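Local coordinates for PROBABLE CHAIN-FATTY-ACID-CoA LIGASE FADD13 (Mycobacterium tuberculosis, PDB 3T5C), which belongs to the ANL superfamily of AMP-binding enzymes and is represented here by its large N-terminal domain, at residues L70-A75 against T213-S218; K172-T177 against K360-R365; P270-F275 against K293-V298; H346-V351 against I383-D388. One frame throughout, in Å; residues are numbered along the deposited sequence.

Interaction 1 (L70-A75 against T213-S218)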
loop_
_atom_site.group_PDB
_atom_site.type_symbol
_atom_site.label_atom_id
_atom_site.label_comp_id
_atom_site.label_asym_id
_atom_site.label_seq_id
_atom_site.Cartn_x
_atom_site.Cartn_y
_atom_site.Cartn_z
ATOM N N LEU A 70 8.294 -10.799 2.106
ATOM C CA LEU A 70 7.914 -11.703 1.031
ATOM C C LEU A 70 7.773 -10.914 -0.259
ATOM O O LEU A 70 8.261 -11.345 -1.296
ATOM C CB LEU A 70 6.608 -12.434 1.360
ATOM C CG LEU A 70 6.792 -13.702 2.202
ATOM C CD1 LEU A 70 5.448 -14.199 2.702
ATOM C CD2 LEU A 70 7.489 -14.768 1.367
ATOM N N PHE A 71 7.143 -9.742 -0.201
ATOM C CA PHE A 71 6.990 -8.959 -1.419
ATOM C C PHE A 71 8.286 -8.262 -1.825
ATOM O O PHE A 71 8.527 -8.050 -3.016
ATOM C CB PHE A 71 5.769 -8.011 -1.321
ATOM C CG PHE A 71 6.072 -6.605 -0.895
ATOM C CD1 PHE A 71 6.806 -5.750 -1.712
ATOM C CD2 PHE A 71 5.545 -6.109 0.298
ATOM C CE1 PHE A 71 7.010 -4.423 -1.354
ATOM C CE2 PHE A 71 5.740 -4.781 0.670
ATOM C CZ PHE A 71 6.475 -3.933 -0.156
ATOM N N TYR A 72 9.139 -7.927 -0.857
ATOM C CA TYR A 72 10.436 -7.332 -1.196
ATOM C C TYR A 72 11.303 -8.434 -1.829
ATOM O O TYR A 72 12.038 -8.192 -2.781
ATOM C CB TYR A 72 11.140 -6.783 0.052
ATOM C CG TYR A 72 10.731 -5.374 0.443
ATOM C CD1 TYR A 72 10.895 -4.311 -0.442
ATOM C CD2 TYR A 72 10.217 -5.103 1.710
ATOM C CE1 TYR A 72 10.561 -3.009 -0.078
ATOM C CE2 TYR A 72 9.879 -3.797 2.090
ATOM C CZ TYR A 72 10.057 -2.758 1.189
ATOM O OH TYR A 72 9.739 -1.468 1.553
ATOM N N GLY A 73 11.206 -9.648 -1.294
ATOM C CA GLY A 73 11.973 -10.762 -1.839
ATOM C C GLY A 73 11.507 -11.091 -3.255
ATOM O O GLY A 73 12.307 -11.431 -4.130
ATOM N N ALA A 74 10.203 -10.988 -3.482
ATOM C CA ALA A 74 9.650 -11.247 -4.801
ATOM C C ALA A 74 10.166 -10.149 -5.729
ATOM O O ALA A 74 10.458 -10.385 -6.908
ATOM C CB ALA A 74 8.110 -11.231 -4.742
ATOM N N ALA A 75 10.279 -8.940 -5.186
ATOM C CA ALA A 75 10.765 -7.799 -5.954
ATOM C C ALA A 75 12.171 -8.078 -6.474
ATOM O O ALA A 75 12.485 -7.790 -7.625
ATOM C CB ALA A 75 10.763 -6.545 -5.087
ATOM N N THR A 213 2.048 1.038 -0.573
ATOM C CA THR A 213 2.883 2.158 -0.991
ATOM C C THR A 213 3.549 2.832 0.212
ATOM O O THR A 213 4.670 3.333 0.114
ATOM C CB THR A 213 2.057 3.189 -1.780
ATOM O OG1 THR A 213 1.527 2.562 -2.952
ATOM C CG2 THR A 213 2.920 4.357 -2.215
ATOM N N THR A 214 2.849 2.826 1.342
ATOM C CA THR A 214 3.352 3.421 2.578
ATOM C C THR A 214 4.558 2.641 3.088
ATOM O O THR A 214 5.576 3.225 3.452
ATOM C CB THR A 214 2.252 3.436 3.652
ATOM O OG1 THR A 214 1.215 4.337 3.235
ATOM C CG2 THR A 214 2.812 3.875 5.006
ATOM N N VAL A 215 4.430 1.318 3.120
ATOM C CA VAL A 215 5.521 0.453 3.549
ATOM C C VAL A 215 6.734 0.747 2.675
ATOM O O VAL A 215 7.864 0.830 3.159
ATOM C CB VAL A 215 5.153 -1.038 3.384
ATOM C CG1 VAL A 215 6.399 -1.904 3.556
ATOM C CG2 VAL A 215 4.083 -1.426 4.400
ATOM N N ILE A 216 6.482 0.918 1.382
ATOM C CA ILE A 216 7.545 1.184 0.426
ATOM C C ILE A 216 8.202 2.563 0.517
ATOM O O ILE A 216 9.428 2.660 0.460
ATOM C CB ILE A 216 7.045 0.924 -1.016
ATOM C CG1 ILE A 216 6.780 -0.576 -1.192
ATOM C CG2 ILE A 216 8.069 1.403 -2.034
ATOM C CD1 ILE A 216 6.195 -0.944 -2.538
ATOM N N PHE A 217 7.435 3.639 0.650
ATOM C CA PHE A 217 8.120 4.921 0.739
ATOM C C PHE A 217 8.774 5.065 2.113
ATOM O O PHE A 217 9.697 5.857 2.288
ATOM C CB PHE A 217 7.195 6.104 0.383
ATOM C CG PHE A 217 6.175 6.466 1.428
ATOM C CD1 PHE A 217 6.555 7.057 2.634
ATOM C CD2 PHE A 217 4.817 6.314 1.161
ATOM C CE1 PHE A 217 5.596 7.496 3.545
ATOM C CE2 PHE A 217 3.846 6.751 2.069
ATOM C CZ PHE A 217 4.233 7.341 3.255
ATOM N N SER A 218 8.325 4.267 3.074
ATOM C CA SER A 218 8.922 4.308 4.397
ATOM C C SER A 218 10.378 3.853 4.277
ATOM O O SER A 218 11.281 4.490 4.828
ATOM C CB SER A 218 8.160 3.407 5.365
ATOM O OG SER A 218 6.939 4.006 5.746
HETATM O O HOH W 1 9.515 -0.959 4.417
#
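Phe-71 and Tyr-72 reach out from helix 65-77 and meet Val-215 and Ile-216 of helix 209-221. The two short helical segments pass each other at -69° with their axes 12.4 Å apart, too far for backbones to touch, and aromatic side chains span the distance. Phe-71 brings the edge of its ring to the other helix. Its CZ lies 3.5 Å from Ile-216 CG1, and its CE2 is 4.1 Å from Val-215 CG1, so the rim of the ring meets both aliphatic side chains. With CG1 anti to the carbonyl carbon (chi1 -67°), Ile-216 extends its CG1-CD1 arm along the CE1-CZ side of that ring. Tyr-72 runs next to Phe-71, whose CE1 sits 3.9 Å above the centre of the tyrosine ring. The tyrosine hydroxyl arrives beside the turn of the partner helix, with OH 3.6 Å from Ile-216 CA. A water joins the two helices at this point: it lies 2.9 Å from Tyr-72 OH and donates to Val-215 O at 2.7 Å, giving that buried carbonyl a partner beyond its own helix. Phe-160 also meets the Phe-71 ring, while Ile-4 of helix 4-14 touches both Tyr-72 and Ile-216. The arrangement is a buried helix-helix crossing bridged by aromatic side chains, within the layered alpha/beta core of an AMP-binding domain.

Interaction 2 (K172-T177 against K360-R365)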
loop_
_atom_site.group_PDB
_atom_site.type_symbol
_atom_site.label_atom_id
_atom_site.label_comp_id
_atom_site.label_asym_id
_atom_site.label_seq_id
_atom_site.Cartn_x
_atom_site.Cartn_y
_atom_site.Cartn_z
ATOM N N LYS A 172 -11.080 -6.777 -11.197
ATOM C CA LYS A 172 -10.046 -6.659 -12.225
ATOM C C LYS A 172 -8.721 -6.634 -11.465
ATOM O O LYS A 172 -8.662 -6.146 -10.333
ATOM C CB LYS A 172 -10.151 -5.353 -13.012
ATOM C CG LYS A 172 -11.453 -5.083 -13.728
ATOM C CD LYS A 172 -11.274 -3.867 -14.622
ATOM C CE LYS A 172 -12.596 -3.219 -14.961
ATOM N NZ LYS A 172 -13.250 -2.705 -13.725
ATOM N N GLY A 173 -7.665 -7.153 -12.080
ATOM C CA GLY A 173 -6.371 -7.145 -11.427
ATOM C C GLY A 173 -5.579 -5.945 -11.903
ATOM O O GLY A 173 -5.316 -5.823 -13.100
ATOM N N VAL A 174 -5.216 -5.048 -10.987
ATOM C CA VAL A 174 -4.437 -3.863 -11.356
ATOM C C VAL A 174 -2.949 -4.223 -11.325
ATOM O O VAL A 174 -2.399 -4.545 -10.266
ATOM C CB VAL A 174 -4.708 -2.683 -10.376
ATOM C CG1 VAL A 174 -3.818 -1.485 -10.722
ATOM C CG2 VAL A 174 -6.176 -2.296 -10.435
ATOM N N VAL A 175 -2.293 -4.168 -12.477
ATOM C CA VAL A 175 -0.882 -4.528 -12.503
ATOM C C VAL A 175 0.030 -3.317 -12.393
ATOM O O VAL A 175 -0.058 -2.378 -13.176
ATOM C CB VAL A 175 -0.478 -5.354 -13.778
ATOM C CG1 VAL A 175 -1.551 -6.383 -14.113
ATOM C CG2 VAL A 175 -0.224 -4.445 -14.948
ATOM N N HIS A 176 0.898 -3.360 -11.389
ATOM C CA HIS A 176 1.868 -2.303 -11.143
ATOM C C HIS A 176 3.290 -2.825 -11.339
ATOM O O HIS A 176 3.579 -4.007 -11.145
ATOM C CB HIS A 176 1.695 -1.735 -9.734
ATOM C CG HIS A 176 0.702 -0.619 -9.665
ATOM N ND1 HIS A 176 0.901 0.592 -10.296
ATOM C CD2 HIS A 176 -0.510 -0.539 -9.067
ATOM C CE1 HIS A 176 -0.148 1.369 -10.091
ATOM N NE2 HIS A 176 -1.018 0.707 -9.348
ATOM N N THR A 177 4.171 -1.919 -11.730
ATOM C CA THR A 177 5.552 -2.257 -12.001
ATOM C C THR A 177 6.510 -1.668 -10.960
ATOM O O THR A 177 6.103 -0.921 -10.072
ATOM C CB THR A 177 5.930 -1.724 -13.380
ATOM O OG1 THR A 177 5.887 -0.287 -13.352
ATOM C CG2 THR A 177 4.937 -2.238 -14.441
ATOM N N LYS A 360 0.109 -0.373 -15.367
ATOM C CA LYS A 360 0.541 -0.649 -16.724
ATOM C C LYS A 360 -0.678 -1.140 -17.514
ATOM O O LYS A 360 -0.865 -0.768 -18.665
ATOM C CB LYS A 360 1.641 -1.715 -16.750
ATOM C CG LYS A 360 1.915 -2.247 -18.155
ATOM C CD LYS A 360 3.293 -2.884 -18.283
ATOM C CE LYS A 360 3.438 -4.081 -17.382
ATOM N NZ LYS A 360 4.757 -4.741 -17.564
ATOM N N GLU A 361 -1.517 -1.945 -16.868
ATOM C CA GLU A 361 -2.694 -2.521 -17.513
ATOM C C GLU A 361 -3.501 -3.311 -16.486
ATOM O O GLU A 361 -3.038 -3.544 -15.366
ATOM C CB GLU A 361 -2.224 -3.505 -18.586
ATOM C CG GLU A 361 -1.341 -4.598 -17.951
ATOM C CD GLU A 361 -0.740 -5.576 -18.939
ATOM O OE1 GLU A 361 -0.234 -5.129 -19.994
ATOM O OE2 GLU A 361 -0.755 -6.795 -18.643
ATOM N N TYR A 362 -4.708 -3.722 -16.865
ATOM C CA TYR A 362 -5.498 -4.578 -15.987
ATOM C C TYR A 362 -5.034 -5.964 -16.435
ATOM O O TYR A 362 -4.745 -6.168 -17.610
ATOM C CB TYR A 362 -7.001 -4.424 -16.244
ATOM C CG TYR A 362 -7.587 -3.126 -15.741
ATOM C CD1 TYR A 362 -7.714 -2.878 -14.378
ATOM C CD2 TYR A 362 -8.000 -2.137 -16.635
ATOM C CE1 TYR A 362 -8.239 -1.666 -13.914
ATOM C CE2 TYR A 362 -8.526 -0.933 -16.187
ATOM C CZ TYR A 362 -8.641 -0.702 -14.829
ATOM O OH TYR A 362 -9.158 0.491 -14.393
ATOM N N TRP A 363 -4.955 -6.912 -15.516
ATOM C CA TRP A 363 -4.490 -8.244 -15.868
ATOM C C TRP A 363 -5.459 -9.034 -16.746
ATOM O O TRP A 363 -6.595 -9.308 -16.350
ATOM C CB TRP A 363 -4.178 -9.030 -14.593
ATOM C CG TRP A 363 -3.603 -10.398 -14.834
ATOM C CD1 TRP A 363 -4.269 -11.596 -14.789
ATOM C CD2 TRP A 363 -2.246 -10.707 -15.169
ATOM N NE1 TRP A 363 -3.406 -12.626 -15.077
ATOM C CE2 TRP A 363 -2.160 -12.110 -15.314
ATOM C CE3 TRP A 363 -1.092 -9.933 -15.362
ATOM C CZ2 TRP A 363 -0.961 -12.756 -15.640
ATOM C CZ3 TRP A 363 0.095 -10.576 -15.685
ATOM C CH2 TRP A 363 0.151 -11.975 -15.822
ATOM N N ASN A 364 -5.005 -9.376 -17.950
ATOM C CA ASN A 364 -5.802 -10.163 -18.888
ATOM C C ASN A 364 -7.204 -9.579 -19.113
ATOM O O ASN A 364 -8.203 -10.297 -19.045
ATOM C CB ASN A 364 -5.884 -11.596 -18.351
ATOM C CG ASN A 364 -6.569 -12.552 -19.308
ATOM O OD1 ASN A 364 -6.423 -12.447 -20.521
ATOM N ND2 ASN A 364 -7.307 -13.506 -18.757
ATOM N N ARG A 365 -7.252 -8.274 -19.384
ATOM C CA ARG A 365 -8.489 -7.516 -19.623
ATOM C C ARG A 365 -8.179 -6.475 -20.690
ATOM O O ARG A 365 -8.253 -5.278 -20.425
ATOM C CB ARG A 365 -8.913 -6.779 -18.352
ATOM C CG ARG A 365 -10.183 -7.256 -17.702
ATOM C CD ARG A 365 -10.075 -8.694 -17.322
ATOM N NE ARG A 365 -10.822 -9.005 -16.111
ATOM C CZ ARG A 365 -10.673 -10.142 -15.444
ATOM N NH1 ARG A 365 -9.813 -11.050 -15.889
ATOM N NH2 ARG A 365 -11.350 -10.362 -14.328
HETATM O O HOH W 2 -7.673 -9.461 -13.747
#
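Strand 172-177 runs antiparallel to the short, weakly bonded strand 361-362, with Val-174 and Tyr-362 forming a non-hydrogen-bonded pair whose CA atoms are 4.8 Å apart. Trp-363 N donates to Gly-173 O at 2.7 Å, and Lys-360 N donates to Val-175 O at 3.0 Å. A water accepts from Gly-173 N and donates to Trp-363 O, continuing the pairing past the last direct bond. On the face carrying Val-174 and Tyr-362, the aliphatic chain of Lys-172 lies over the tyrosine ring: CD is 3.8 Å from the ring centroid of Tyr-362, only 14° off the normal, a CH-pi contact. Val-174 CG2 adds an apolar contact with CE1 of Tyr-362 at 4.1 Å. Across the sheet, Val-175 CG1 approaches the edge of the Trp-363 ring and lies 3.8 Å from Trp-363 CB. Beyond it, Thr-177 CG2 touches Lys-360 CE, the two side chains crossing at about a right angle. Strand 172-177 is the middle of three strands, with 158-164 along its other edge. Helix 366-372 packs on Lys-172 and Tyr-362 through Ala-368, and Arg-365 forms a salt bridge to Asp-99 of helix 90-100.

Interaction 3 (P270-F275 against K293-V298)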
loop_
_atom_site.group_PDB
_atom_site.type_symbol
_atom_site.label_atom_id
_atom_site.label_comp_id
_atom_site.label_asym_id
_atom_site.label_seq_id
_atom_site.Cartn_x
_atom_site.Cartn_y
_atom_site.Cartn_z
ATOM N N PRO A 270 3.279 14.606 21.879
ATOM C CA PRO A 270 4.069 15.652 21.228
ATOM C C PRO A 270 4.841 15.204 19.990
ATOM O O PRO A 270 5.227 16.032 19.159
ATOM C CB PRO A 270 4.989 16.140 22.349
ATOM C CG PRO A 270 5.190 14.916 23.176
ATOM C CD PRO A 270 3.799 14.321 23.231
ATOM N N ASP A 271 5.067 13.903 19.857
ATOM C CA ASP A 271 5.801 13.414 18.694
ATOM C C ASP A 271 4.887 13.198 17.496
ATOM O O ASP A 271 5.354 13.136 16.358
ATOM C CB ASP A 271 6.536 12.120 19.032
ATOM C CG ASP A 271 7.525 12.301 20.166
ATOM O OD1 ASP A 271 8.451 13.128 20.016
ATOM O OD2 ASP A 271 7.370 11.620 21.207
ATOM N N PHE A 272 3.584 13.103 17.740
ATOM C CA PHE A 272 2.662 12.892 16.638
ATOM C C PHE A 272 2.391 14.186 15.888
ATOM O O PHE A 272 1.965 15.177 16.475
ATOM C CB PHE A 272 1.343 12.301 17.128
ATOM C CG PHE A 272 0.582 11.594 16.049
ATOM C CD1 PHE A 272 0.959 10.318 15.646
ATOM C CD2 PHE A 272 -0.465 12.229 15.388
ATOM C CE1 PHE A 272 0.308 9.683 14.597
ATOM C CE2 PHE A 272 -1.123 11.604 14.337
ATOM C CZ PHE A 272 -0.736 10.328 13.939
ATOM N N ARG A 273 2.637 14.171 14.584
ATOM C CA ARG A 273 2.431 15.354 13.765
ATOM C C ARG A 273 1.134 15.342 12.944
ATOM O O ARG A 273 0.423 16.351 12.898
ATOM C CB ARG A 273 3.620 15.557 12.823
ATOM C CG ARG A 273 4.960 15.691 13.526
ATOM C CD ARG A 273 5.921 16.549 12.704
ATOM N NE ARG A 273 6.281 15.935 11.425
ATOM C CZ ARG A 273 7.104 14.896 11.294
ATOM N NH1 ARG A 273 7.667 14.343 12.366
ATOM N NH2 ARG A 273 7.356 14.406 10.089
ATOM N N TYR A 274 0.832 14.220 12.289
ATOM C CA TYR A 274 -0.378 14.131 11.475
ATOM C C TYR A 274 -0.772 12.733 11.034
ATOM O O TYR A 274 0.064 11.832 10.950
ATOM C CB TYR A 274 -0.246 14.996 10.215
ATOM C CG TYR A 274 0.883 14.585 9.287
ATOM C CD1 TYR A 274 2.163 15.113 9.440
ATOM C CD2 TYR A 274 0.671 13.656 8.260
ATOM C CE1 TYR A 274 3.210 14.732 8.596
ATOM C CE2 TYR A 274 1.714 13.267 7.413
ATOM C CZ TYR A 274 2.978 13.809 7.586
ATOM O OH TYR A 274 4.005 13.450 6.745
ATOM N N PHE A 275 -2.061 12.568 10.750
ATOM C CA PHE A 275 -2.584 11.300 10.258
ATOM C C PHE A 275 -2.660 11.428 8.746
ATOM O O PHE A 275 -2.776 12.531 8.225
ATOM C CB PHE A 275 -4.004 11.029 10.773
ATOM C CG PHE A 275 -4.062 10.484 12.169
ATOM C CD1 PHE A 275 -4.267 11.328 13.252
ATOM C CD2 PHE A 275 -3.918 9.119 12.398
ATOM C CE1 PHE A 275 -4.329 10.824 14.546
ATOM C CE2 PHE A 275 -3.977 8.601 13.689
ATOM C CZ PHE A 275 -4.183 9.459 14.767
ATOM N N LYS A 293 -5.892 19.478 19.422
ATOM C CA LYS A 293 -5.149 18.416 20.077
ATOM C C LYS A 293 -3.747 18.442 19.485
ATOM O O LYS A 293 -2.894 17.618 19.824
ATOM C CB LYS A 293 -5.822 17.073 19.792
ATOM C CG LYS A 293 -5.935 16.153 20.986
ATOM C CD LYS A 293 -6.655 16.842 22.130
ATOM C CE LYS A 293 -6.951 15.866 23.247
ATOM N NZ LYS A 293 -7.890 14.824 22.769
ATOM N N ASN A 294 -3.523 19.402 18.593
ATOM C CA ASN A 294 -2.240 19.569 17.927
ATOM C C ASN A 294 -1.958 18.407 16.975
ATOM O O ASN A 294 -0.812 17.993 16.798
ATOM C CB ASN A 294 -1.129 19.690 18.966
ATOM C CG ASN A 294 -1.364 20.837 19.931
ATOM O OD1 ASN A 294 -1.407 22.004 19.528
ATOM N ND2 ASN A 294 -1.528 20.512 21.213
ATOM N N ILE A 295 -3.021 17.884 16.371
ATOM C CA ILE A 295 -2.906 16.784 15.428
ATOM C C ILE A 295 -3.424 17.273 14.090
ATOM O O ILE A 295 -4.572 17.703 13.984
ATOM C CB ILE A 295 -3.765 15.578 15.840
ATOM C CG1 ILE A 295 -3.411 15.126 17.261
ATOM C CG2 ILE A 295 -3.561 14.439 14.840
ATOM C CD1 ILE A 295 -2.111 14.360 17.375
ATOM N N GLU A 296 -2.582 17.216 13.068
ATOM C CA GLU A 296 -2.991 17.646 11.743
ATOM C C GLU A 296 -3.450 16.446 10.921
ATOM O O GLU A 296 -3.209 15.296 11.294
ATOM C CB GLU A 296 -1.842 18.364 11.043
ATOM C CG GLU A 296 -1.657 19.803 11.496
ATOM C CD GLU A 296 -0.474 20.492 10.823
ATOM O OE1 GLU A 296 -0.556 21.721 10.592
ATOM O OE2 GLU A 296 0.540 19.816 10.535
ATOM N N VAL A 297 -4.119 16.718 9.809
ATOM C CA VAL A 297 -4.620 15.654 8.951
ATOM C C VAL A 297 -4.312 15.894 7.483
ATOM O O VAL A 297 -4.561 16.970 6.951
ATOM C CB VAL A 297 -6.140 15.498 9.090
ATOM C CG1 VAL A 297 -6.622 14.336 8.238
ATOM C CG2 VAL A 297 -6.505 15.283 10.544
ATOM N N VAL A 298 -3.743 14.883 6.840
ATOM C CA VAL A 298 -3.441 14.957 5.423
ATOM C C VAL A 298 -4.386 13.966 4.751
ATOM O O VAL A 298 -4.440 12.793 5.117
ATOM C CB VAL A 298 -1.983 14.574 5.122
ATOM C CG1 VAL A 298 -1.744 14.585 3.617
ATOM C CG2 VAL A 298 -1.044 15.559 5.797
HETATM O O HOH W 3 1.048 18.487 14.383
#
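Ile-295 holds CG1 anti to its carbonyl carbon (chi1 -55°) and CG2 anti to its backbone N, an arrangement that sets its two branches against the rings of Phe-272 and Phe-275. CD1, at the end of the CG1 branch, meets Phe-272 CD2 at 3.3 Å, the two side chains crossing at about a right angle. CG2 sits at the edge of the other ring, 3.6 Å from Phe-275 CD1, and also touches Phe-272. Phe-272 in turn sets its CZ 3.4 Å above the centre of the Phe-275 ring, so the isoleucine and two phenylalanines interlock as one apolar cluster.

On the face carrying Tyr-274 and Glu-296, the tyrosine CG stands between its backbone N and carbonyl carbon (chi1 62°). Its ring crosses the Val-298 side chain obliquely, with CD2 3.6 Å from Val-298 CG2, and its hydroxyl is hydrogen-bonded to Asp-193 O. The backbones pair as parallel strands: Glu-296 N donates to Arg-273 O, Phe-275 N to Glu-296 O at 3.0 Å, and Val-298 N to Phe-275 O at 2.9 Å, with an N-H...O angle of 170°. Just ahead of this pairing, a water donates to both Arg-273 O and Asn-294 O. Asn-294 is the C-prime residue of the Schellman motif that ends the preceding helix, and the strand begins two residues on, at Glu-296. Trp-237 and Leu-255 cover Phe-275 from neighbouring helices. Strand 274-278, helix 284-291 and strand 296-302 thus form a beta-alpha-beta unit, its two parallel strands adjacent in the large mixed sheet of this AMP-binding fold.

Interaction 4 (H346-V351 against I383-D388)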
loop_
_atom_site.group_PDB
_atom_site.type_symbol
_atom_site.label_atom_id
_atom_site.label_comp_id
_atom_site.label_asym_id
_atom_site.label_seq_id
_atom_site.Cartn_x
_atom_site.Cartn_y
_atom_site.Cartn_z
ATOM N N HIS A 346 -8.586 23.456 -15.460
ATOM C CA HIS A 346 -9.607 23.785 -14.479
ATOM C C HIS A 346 -11.008 23.547 -15.019
ATOM O O HIS A 346 -11.187 23.304 -16.210
ATOM C CB HIS A 346 -9.464 25.248 -14.044
ATOM C CG HIS A 346 -8.090 25.608 -13.570
ATOM N ND1 HIS A 346 -7.074 25.963 -14.432
ATOM C CD2 HIS A 346 -7.558 25.651 -12.325
ATOM C CE1 HIS A 346 -5.976 26.208 -13.738
ATOM N NE2 HIS A 346 -6.243 26.025 -12.456
ATOM N N GLY A 347 -11.995 23.622 -14.129
ATOM C CA GLY A 347 -13.375 23.416 -14.525
ATOM C C GLY A 347 -13.902 22.076 -14.047
ATOM O O GLY A 347 -13.259 21.402 -13.238
ATOM N N GLU A 348 -15.072 21.686 -14.540
ATOM C CA GLU A 348 -15.654 20.411 -14.148
ATOM C C GLU A 348 -15.501 19.399 -15.275
ATOM O O GLU A 348 -15.221 19.765 -16.418
ATOM C CB GLU A 348 -17.132 20.581 -13.793
ATOM C CG GLU A 348 -17.732 19.372 -13.083
ATOM C CD GLU A 348 -19.160 19.607 -12.623
ATOM O OE1 GLU A 348 -19.382 20.566 -11.854
ATOM O OE2 GLU A 348 -20.060 18.835 -13.025
ATOM N N GLY A 349 -15.675 18.124 -14.937
ATOM C CA GLY A 349 -15.554 17.056 -15.915
ATOM C C GLY A 349 -15.086 15.784 -15.237
ATOM O O GLY A 349 -15.024 15.719 -14.006
ATOM N N GLU A 350 -14.763 14.764 -16.025
ATOM C CA GLU A 350 -14.287 13.506 -15.460
ATOM C C GLU A 350 -12.824 13.660 -15.052
ATOM O O GLU A 350 -12.001 14.148 -15.826
ATOM C CB GLU A 350 -14.419 12.364 -16.478
ATOM C CG GLU A 350 -13.675 11.100 -16.062
ATOM C CD GLU A 350 -13.730 10.002 -17.100
ATOM O OE1 GLU A 350 -13.779 10.327 -18.308
ATOM O OE2 GLU A 350 -13.705 8.813 -16.706
ATOM N N VAL A 351 -12.505 13.251 -13.832
ATOM C CA VAL A 351 -11.132 13.344 -13.350
ATOM C C VAL A 351 -10.245 12.372 -14.129
ATOM O O VAL A 351 -10.553 11.182 -14.227
ATOM C CB VAL A 351 -11.040 13.002 -11.852
ATOM C CG1 VAL A 351 -9.604 13.153 -11.365
ATOM C CG2 VAL A 351 -11.957 13.911 -11.063
ATOM N N ILE A 383 -16.531 12.010 -11.501
ATOM C CA ILE A 383 -16.803 13.383 -11.893
ATOM C C ILE A 383 -16.232 14.261 -10.787
ATOM O O ILE A 383 -16.298 13.906 -9.612
ATOM C CB ILE A 383 -18.328 13.664 -12.023
ATOM C CG1 ILE A 383 -18.908 12.896 -13.216
ATOM C CG2 ILE A 383 -18.575 15.163 -12.174
ATOM C CD1 ILE A 383 -18.274 13.254 -14.544
ATOM N N GLY A 384 -15.666 15.398 -11.165
ATOM C CA GLY A 384 -15.094 16.292 -10.178
ATOM C C GLY A 384 -14.901 17.702 -10.692
ATOM O O GLY A 384 -15.107 17.983 -11.873
ATOM N N GLU A 385 -14.498 18.598 -9.803
ATOM C CA GLU A 385 -14.280 19.981 -10.189
ATOM C C GLU A 385 -12.941 20.473 -9.680
ATOM O O GLU A 385 -12.514 20.111 -8.582
ATOM C CB GLU A 385 -15.386 20.865 -9.622
ATOM C CG GLU A 385 -15.408 22.266 -10.199
ATOM C CD GLU A 385 -16.529 23.096 -9.615
ATOM O OE1 GLU A 385 -17.611 22.521 -9.358
ATOM O OE2 GLU A 385 -16.334 24.314 -9.421
ATOM N N ILE A 386 -12.289 21.308 -10.480
ATOM C CA ILE A 386 -10.997 21.859 -10.113
ATOM C C ILE A 386 -11.073 23.385 -10.134
ATOM O O ILE A 386 -11.261 23.981 -11.192
ATOM C CB ILE A 386 -9.910 21.374 -11.090
ATOM C CG1 ILE A 386 -9.808 19.849 -11.027
ATOM C CG2 ILE A 386 -8.582 22.004 -10.746
ATOM C CD1 ILE A 386 -8.780 19.270 -11.972
ATOM N N ASP A 387 -10.926 24.011 -8.967
ATOM C CA ASP A 387 -10.997 25.469 -8.885
ATOM C C ASP A 387 -9.717 26.156 -9.342
ATOM O O ASP A 387 -8.738 25.493 -9.698
ATOM C CB ASP A 387 -11.355 25.940 -7.460
ATOM C CG ASP A 387 -10.269 25.640 -6.426
ATOM O OD1 ASP A 387 -9.064 25.664 -6.764
ATOM O OD2 ASP A 387 -10.630 25.405 -5.253
ATOM N N ASP A 388 -9.740 27.488 -9.317
ATOM C CA ASP A 388 -8.611 28.311 -9.739
ATOM C C ASP A 388 -7.283 28.069 -9.024
ATOM O O ASP A 388 -6.226 28.348 -9.584
ATOM C CB ASP A 388 -8.966 29.798 -9.628
ATOM C CG ASP A 388 -9.869 30.268 -10.752
ATOM O OD1 ASP A 388 -10.081 31.495 -10.864
ATOM O OD2 ASP A 388 -10.365 29.415 -11.520
#
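This is an antiparallel beta pairing between His-346 to Val-351, which leads into strand 350-355, and strand 382-386, near the C-terminal end of the chain and well away from its centre. Two hydrogen-bonded pairs, Gly-347 with Ile-386 and Gly-349 with Gly-384, take turns with the non-hydrogen-bonded pairs Glu-348 with Glu-385 and Glu-350 with Ile-383. Gly-347 N donates to Ile-386 O at 3.0 Å; Ile-386 N returns a bond to Gly-347 O. At the other pair, Gly-384 N reaches Gly-349 O at 2.9 Å, while the bond from Gly-349 N to Gly-384 O is more bent (143°). Both Gly-347 and Gly-349 have positive phi, where a side chain would press on the preceding carbonyl O. The chain turns a corner at 348-349, within the pairing, and strand 350-355 after it belongs to the five-stranded antiparallel sheet. Val-351, beyond the corner, directs CG2 at the backbone of Gly-384, 4.0 Å from Gly-384 N, where the glycine leaves room for the methyl. Val-351 and Ile-386 both also touch Leu-392 of the adjoining strand 392-394. On the opposite face, Ile-383 brings CD1 within 4.1 Å of Glu-350 CA, and the Glu-350 carboxylate accepts from Gly-381 N through OE2 and forms a salt bridge to Arg-379 through OE1. Glu-348, its CG anti to the backbone N (chi1 -167°), extends across Glu-385 with the carboxylate planes 26° apart. Lys-395 forms salt bridges to both acids, which probably offsets the repulsion where Glu-348 OE1 lies 3.6 Å from Glu-385 OE1.

Overall arrangement
From the N terminus, helix 65-77 first finds its partner in helix 209-221, closing the long loop of interaction 1. Strand 172-177 lies within that loop but meets its later partner at 360-365, so interactions 1 and 2 cross, their centres about 18 Å apart. Interaction 3 closes a short beta-alpha-beta loop wholly inside the span of interaction 2, yet on the opposite side of the chain's centre. Interaction 4 opens at 346, before interaction 2 closes, and ends at 388; these two therefore also cross. Together they link the buried helices, the three-stranded sheet, the large mixed sheet and the C-terminal beta strands, with none of the four contacts touching another.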